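Local coordinates for protein D-glyceraldehyde dehydrogenase (NADP(+)) (Thermoplasma acidophilum, PDB 5IZD) that oxidises D-glyceraldehyde to (R)-glycerate with NADP(+) in the non-phosphorylated Entner-Doudoroff pathway, acting less strongly on glyceraldehyde-3-phosphate and glycolaldehyde, at residues 209-212 with 213-217; 225-228 with 229-233. One frame throughout, in Å; residues are numbered along the deposited sequence.

Both contacts are local ones along helices that border the same NADP molecule. Contact 1 lies in the second half of helix 205-214, its centre about 20 Å from the centre of the chain; contact 2, at the start of helix 227-236, has its centre about 12 Å from it. Both are partly buried, but contact 1 has no exposed touching residue, whereas contact 2 has A228 and R232 exposed and reaches a second subunit through Q231. Contact 1 presents a backbone, a carboxylate and a valine to the adenine; contact 2 presents backbone N-H and hydroxyls to the adenosine-side phosphate and a methyl to the base. A D210 OD2 to R232 NH2 salt bridge (2.5 Å) ties the helices together, and V213 packs on I233.

Contact 1: residues 209-212 with 213-217; sequences GDYI and VEHKK. With NAP (NADP nicotinamide-adenine-dinucleotide phosphate), chain I.
V213 and E214 are joined to G209 and D210 by two backbone bonds of helix 205-214: V213 N donates to G209 O at 3.1 Å, and E214 N to D210 O at 3.0 Å, the latter nearly straight at 165°.

Non-polar contacts fill the same turn. V213 sets CG2 between its own backbone N and carbonyl carbon, where this methyl lies 3.2 Å from D210 O, while CG1 turns toward the coenzyme and meets C2A of the adenine at 3.9 Å. E214 CG also takes the position between backbone N and carbonyl carbon (chi1 68°), which folds the start of the side chain back over the helix so that CG rests 3.2 Å from D210 O; beyond CG the chain runs out extended and touches K236. An exchange for alanine takes away CG and the carboxylate, and would probably leave D210 O less covered on that side and K236 without this neighbour. Y211 CE2 approaches the edge of the H215 imidazole, 4.3 Å from CD2.

Polar side-chain contacts reach both the ligand and helix 39-77. D210 OD1 accepts a straight bond (171°) from N6A of NADP at 3.3 Å, while OD2 is paired with R232; the two partners, one on each oxygen, probably fix the rotation of the carboxylate. G209, having no side chain, lets N1A come within 3.1 Å of its C atom. Y211 OH and, weakly, H215 NE2 both bond to D43 OD1 on helix 39-77.

G209, D210 and V213 form one side of the adenine pocket in the Rossmann-like coenzyme-binding domain of this aldehyde dehydrogenase.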
loop_
_atom_site.group_PDB
_atom_site.type_symbol
_atom_site.label_atom_id
_atom_site.label_comp_id
_atom_site.label_asym_id
_atom_site.label_seq_id
_atom_site.Cartn_x
_atom_site.Cartn_y
_atom_site.Cartn_z
ATOM N N GLY A 209 -19.653 27.116 -18.330
ATOM C CA GLY A 209 -18.906 26.511 -17.249
ATOM C C GLY A 209 -19.773 26.064 -16.103
ATOM O O GLY A 209 -19.690 24.885 -15.664
ATOM N N ASP A 210 -20.630 26.965 -15.627
ATOM C CA ASP A 210 -21.599 26.589 -14.571
ATOM C C ASP A 210 -22.448 25.435 -15.005
ATOM O O ASP A 210 -22.633 24.480 -14.257
ATOM C CB ASP A 210 -22.520 27.730 -14.172
ATOM C CG ASP A 210 -21.827 28.769 -13.284
ATOM O OD1 ASP A 210 -20.696 28.571 -12.765
ATOM O OD2 ASP A 210 -22.433 29.804 -13.090
ATOM N N TYR A 211 -22.895 25.482 -16.246
ATOM C CA TYR A 211 -23.833 24.482 -16.754
ATOM C C TYR A 211 -23.214 23.086 -16.800
ATOM O O TYR A 211 -23.857 22.097 -16.392
ATOM C CB TYR A 211 -24.361 24.932 -18.124
ATOM C CG TYR A 211 -25.395 24.013 -18.652
ATOM C CD1 TYR A 211 -26.737 24.098 -18.209
ATOM C CD2 TYR A 211 -25.057 23.014 -19.574
ATOM C CE1 TYR A 211 -27.714 23.210 -18.680
ATOM C CE2 TYR A 211 -26.036 22.116 -20.060
ATOM C CZ TYR A 211 -27.361 22.213 -19.610
ATOM O OH TYR A 211 -28.300 21.311 -20.083
ATOM N N ILE A 212 -21.969 23.018 -17.273
ATOM C CA ILE A 212 -21.222 21.753 -17.343
ATOM C C ILE A 212 -21.016 21.187 -15.933
ATOM O O ILE A 212 -21.251 20.007 -15.675
ATOM C CB ILE A 212 -19.822 21.893 -18.008
ATOM C CG1 ILE A 212 -19.873 22.467 -19.419
ATOM C CG2 ILE A 212 -19.188 20.532 -18.229
ATOM C CD1 ILE A 212 -18.534 23.026 -19.914
ATOM N N VAL A 213 -20.578 22.035 -15.017
ATOM C CA VAL A 213 -20.215 21.537 -13.694
ATOM C C VAL A 213 -21.402 21.082 -12.859
ATOM O O VAL A 213 -21.267 20.112 -12.144
ATOM C CB VAL A 213 -19.343 22.488 -12.876
ATOM C CG1 VAL A 213 -18.089 22.891 -13.662
ATOM C CG2 VAL A 213 -20.096 23.705 -12.437
ATOM N N GLU A 214 -22.536 21.769 -12.915
ATOM C CA GLU A 214 -23.691 21.327 -12.095
ATOM C C GLU A 214 -24.615 20.208 -12.672
ATOM O O GLU A 214 -25.535 19.792 -12.006
ATOM C CB GLU A 214 -24.498 22.529 -11.672
ATOM C CG GLU A 214 -25.193 23.216 -12.806
ATOM C CD GLU A 214 -25.760 24.569 -12.415
ATOM O OE1 GLU A 214 -26.522 25.105 -13.254
ATOM O OE2 GLU A 214 -25.512 25.075 -11.286
ATOM N N HIS A 215 -24.332 19.725 -13.881
ATOM C CA HIS A 215 -25.153 18.772 -14.631
ATOM C C HIS A 215 -25.385 17.466 -13.833
ATOM O O HIS A 215 -24.429 16.909 -13.312
ATOM C CB HIS A 215 -24.431 18.452 -15.955
ATOM C CG HIS A 215 -25.294 17.817 -16.992
ATOM N ND1 HIS A 215 -25.640 16.491 -16.948
ATOM C CD2 HIS A 215 -25.837 18.304 -18.134
ATOM C CE1 HIS A 215 -26.391 16.188 -17.991
ATOM N NE2 HIS A 215 -26.511 17.266 -18.738
ATOM N N LYS A 216 -26.624 16.983 -13.796
ATOM C CA LYS A 216 -27.039 15.850 -12.945
ATOM C C LYS A 216 -26.199 14.577 -13.156
ATOM O O LYS A 216 -26.049 13.766 -12.217
ATOM C CB LYS A 216 -28.557 15.524 -13.109
ATOM C CG LYS A 216 -29.546 16.644 -12.717
ATOM N N LYS A 217 -25.658 14.403 -14.363
ATOM C CA LYS A 217 -24.899 13.198 -14.756
ATOM C C LYS A 217 -23.361 13.237 -14.561
ATOM O O LYS A 217 -22.685 12.250 -14.815
ATOM C CB LYS A 217 -25.195 12.866 -16.237
ATOM C CG LYS A 217 -26.692 12.718 -16.572
ATOM C CD LYS A 217 -26.898 12.383 -18.037
ATOM C CE LYS A 217 -28.342 11.987 -18.312
ATOM N NZ LYS A 217 -28.321 11.348 -19.647
HETATM P PA NAP I . -9.724 30.243 -14.902
HETATM O O1A NAP I . -10.818 31.247 -15.091
HETATM O O2A NAP I . -9.582 29.590 -13.543
HETATM O O5B NAP I . -9.882 29.098 -16.057
HETATM C C5B NAP I . -9.610 27.691 -15.869
HETATM C C4B NAP I . -10.636 26.837 -16.637
HETATM O O4B NAP I . -11.932 26.952 -16.018
HETATM C C3B NAP I . -10.844 27.311 -18.090
HETATM O O3B NAP I . -11.151 26.165 -18.928
HETATM C C2B NAP I . -12.036 28.219 -17.978
HETATM O O2B NAP I . -12.683 28.482 -19.219
HETATM C C1B NAP I . -12.887 27.454 -17.001
HETATM N N9A NAP I . -13.947 28.227 -16.337
HETATM C C8A NAP I . -14.043 29.575 -16.170
HETATM N N7A NAP I . -15.146 29.919 -15.540
HETATM C C5A NAP I . -15.774 28.700 -15.261
HETATM C C6A NAP I . -16.966 28.383 -14.608
HETATM N N6A NAP I . -17.773 29.307 -14.072
HETATM N N1A NAP I . -17.310 27.083 -14.500
HETATM C C2A NAP I . -16.516 26.149 -15.055
HETATM N N3A NAP I . -15.368 26.367 -15.711
HETATM C C4A NAP I . -15.053 27.681 -15.762
HETATM O O3 NAP I . -8.357 30.960 -15.275
HETATM P PN NAP I . -8.064 32.462 -15.776
HETATM O O1N NAP I . -8.695 32.691 -17.137
HETATM O O2N NAP I . -6.575 32.709 -15.775
HETATM O O5D NAP I . -8.756 33.365 -14.723
HETATM P P2B NAP I . -12.481 29.972 -19.920
HETATM O O1X NAP I . -13.362 29.963 -21.180
HETATM O O2X NAP I . -11.083 30.113 -20.298
HETATM O O3X NAP I . -12.942 31.037 -18.984
#

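Contact 2: residues 225-228 with 229-233; sequences GSTA and TGQRI. With NAP (NADP nicotinamide-adenine-dinucleotide phosphate), chain I.
S226 O receives G230 N at 3.1 Å and T227 O receives Q231 N at 2.9 Å, and with R232 N on A228 O these bonds wind the first turns of helix 227-236. S226 is the N-cap: its OG, placed between backbone N and carbonyl carbon (chi1 71°), weakly accepts from T229 N at 3.5 Å. Its own N points almost straight (177°) at O2A of the NADP phosphate, 2.7 Å away. T229 OG1 sits 3.0 Å from S226 OG and 3.1 Å from phosphate O1A. This is the helix start of the beta-alpha-beta unit formed with strands 220-224 and 243-247, in the Gly-x-Thr-x-x-Gly segment of aldehyde dehydrogenases; the helix N-terminus would probably favour the negative phosphate. The methyl CG2 of T229 packs on the adenine, 3.6 Å from C5A, and the guanidinium of R232, paired with D210, turns an edge to N6A. On the far side Q231 lays CG 3.3 Å from T227 O, its chain crossing T227 obliquely, and NE2 donates to S238 O of the second subunit.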
loop_
_atom_site.group_PDB
_atom_site.type_symbol
_atom_site.label_atom_id
_atom_site.label_comp_id
_atom_site.label_asym_id
_atom_site.label_seq_id
_atom_site.Cartn_x
_atom_site.Cartn_y
_atom_site.Cartn_z
ATOM N N GLY A 225 -6.769 26.118 -12.389
ATOM C CA GLY A 225 -6.943 27.540 -12.706
ATOM C C GLY A 225 -6.963 28.456 -11.506
ATOM O O GLY A 225 -6.288 28.177 -10.471
ATOM N N SER A 226 -7.779 29.490 -11.568
ATOM C CA SER A 226 -7.738 30.534 -10.562
ATOM C C SER A 226 -8.565 30.168 -9.335
ATOM O O SER A 226 -9.481 29.374 -9.379
ATOM C CB SER A 226 -8.276 31.869 -11.116
ATOM O OG SER A 226 -9.684 31.714 -11.265
ATOM N N THR A 227 -8.289 30.859 -8.258
ATOM C CA THR A 227 -8.938 30.561 -6.985
ATOM C C THR A 227 -10.464 30.803 -7.100
ATOM O O THR A 227 -11.239 29.957 -6.638
ATOM C CB THR A 227 -8.380 31.437 -5.867
ATOM O OG1 THR A 227 -6.960 31.407 -5.926
ATOM C CG2 THR A 227 -8.863 30.918 -4.501
ATOM N N ALA A 228 -10.854 31.939 -7.686
ATOM C CA ALA A 228 -12.266 32.329 -7.765
ATOM C C ALA A 228 -13.124 31.254 -8.533
ATOM O O ALA A 228 -14.299 31.021 -8.202
ATOM C CB ALA A 228 -12.426 33.698 -8.440
ATOM N N THR A 229 -12.525 30.635 -9.549
ATOM C CA THR A 229 -13.222 29.722 -10.439
ATOM C C THR A 229 -13.348 28.423 -9.707
ATOM O O THR A 229 -14.385 27.784 -9.783
ATOM C CB THR A 229 -12.488 29.516 -11.756
ATOM O OG1 THR A 229 -12.316 30.779 -12.377
ATOM C CG2 THR A 229 -13.282 28.592 -12.726
ATOM N N GLY A 230 -12.305 28.038 -8.991
ATOM C CA GLY A 230 -12.377 26.907 -8.089
ATOM C C GLY A 230 -13.457 26.996 -7.053
ATOM O O GLY A 230 -14.164 25.987 -6.777
ATOM N N GLN A 231 -13.554 28.162 -6.412
ATOM C CA GLN A 231 -14.588 28.393 -5.392
ATOM C C GLN A 231 -15.982 28.295 -6.018
ATOM O O GLN A 231 -16.881 27.683 -5.464
ATOM C CB GLN A 231 -14.422 29.723 -4.704
ATOM C CG GLN A 231 -13.136 29.875 -3.920
ATOM C CD GLN A 231 -12.971 31.252 -3.357
ATOM O OE1 GLN A 231 -12.700 32.205 -4.078
ATOM N NE2 GLN A 231 -13.165 31.377 -2.078
ATOM N N ARG A 232 -16.128 28.837 -7.217
ATOM C CA ARG A 232 -17.391 28.756 -7.937
ATOM C C ARG A 232 -17.758 27.318 -8.329
ATOM O O ARG A 232 -18.904 26.908 -8.153
ATOM C CB ARG A 232 -17.368 29.671 -9.158
ATOM C CG ARG A 232 -18.696 29.791 -9.863
ATOM C CD ARG A 232 -18.784 31.009 -10.769
ATOM N NE ARG A 232 -20.114 31.105 -11.419
ATOM C CZ ARG A 232 -21.205 31.716 -10.907
ATOM N NH1 ARG A 232 -21.197 32.301 -9.707
ATOM N NH2 ARG A 232 -22.348 31.765 -11.595
ATOM N N ILE A 233 -16.790 26.562 -8.830
ATOM C CA ILE A 233 -17.040 25.183 -9.191
ATOM C C ILE A 233 -17.493 24.372 -7.960
ATOM O O ILE A 233 -18.437 23.588 -8.033
ATOM C CB ILE A 233 -15.787 24.539 -9.821
ATOM C CG1 ILE A 233 -15.580 25.107 -11.199
ATOM C CG2 ILE A 233 -15.890 23.000 -9.837
ATOM C CD1 ILE A 233 -14.192 24.917 -11.743
HETATM P PA NAP I . -9.724 30.243 -14.902
HETATM O O1A NAP I . -10.818 31.247 -15.091
HETATM O O2A NAP I . -9.582 29.590 -13.543
HETATM O O5B NAP I . -9.882 29.098 -16.057
HETATM C C5B NAP I . -9.610 27.691 -15.869
HETATM C C4B NAP I . -10.636 26.837 -16.637
HETATM O O4B NAP I . -11.932 26.952 -16.018
HETATM C C3B NAP I . -10.844 27.311 -18.090
HETATM O O3B NAP I . -11.151 26.165 -18.928
HETATM C C2B NAP I . -12.036 28.219 -17.978
HETATM O O2B NAP I . -12.683 28.482 -19.219
HETATM C C1B NAP I . -12.887 27.454 -17.001
HETATM N N9A NAP I . -13.947 28.227 -16.337
HETATM C C8A NAP I . -14.043 29.575 -16.170
HETATM N N7A NAP I . -15.146 29.919 -15.540
HETATM C C5A NAP I . -15.774 28.700 -15.261
HETATM C C6A NAP I . -16.966 28.383 -14.608
HETATM N N6A NAP I . -17.773 29.307 -14.072
HETATM N N1A NAP I . -17.310 27.083 -14.500
HETATM C C2A NAP I . -16.516 26.149 -15.055
HETATM N N3A NAP I . -15.368 26.367 -15.711
HETATM C C4A NAP I . -15.053 27.681 -15.762
HETATM O O3 NAP I . -8.357 30.960 -15.275
HETATM P PN NAP I . -8.064 32.462 -15.776
HETATM O O1N NAP I . -8.695 32.691 -17.137
HETATM O O2N NAP I . -6.575 32.709 -15.775
HETATM O O5D NAP I . -8.756 33.365 -14.723
HETATM P P2B NAP I . -12.481 29.972 -19.920
HETATM O O1X NAP I . -13.362 29.963 -21.180
HETATM O O2X NAP I . -11.083 30.113 -20.298
HETATM O O3X NAP I . -12.942 31.037 -18.984
#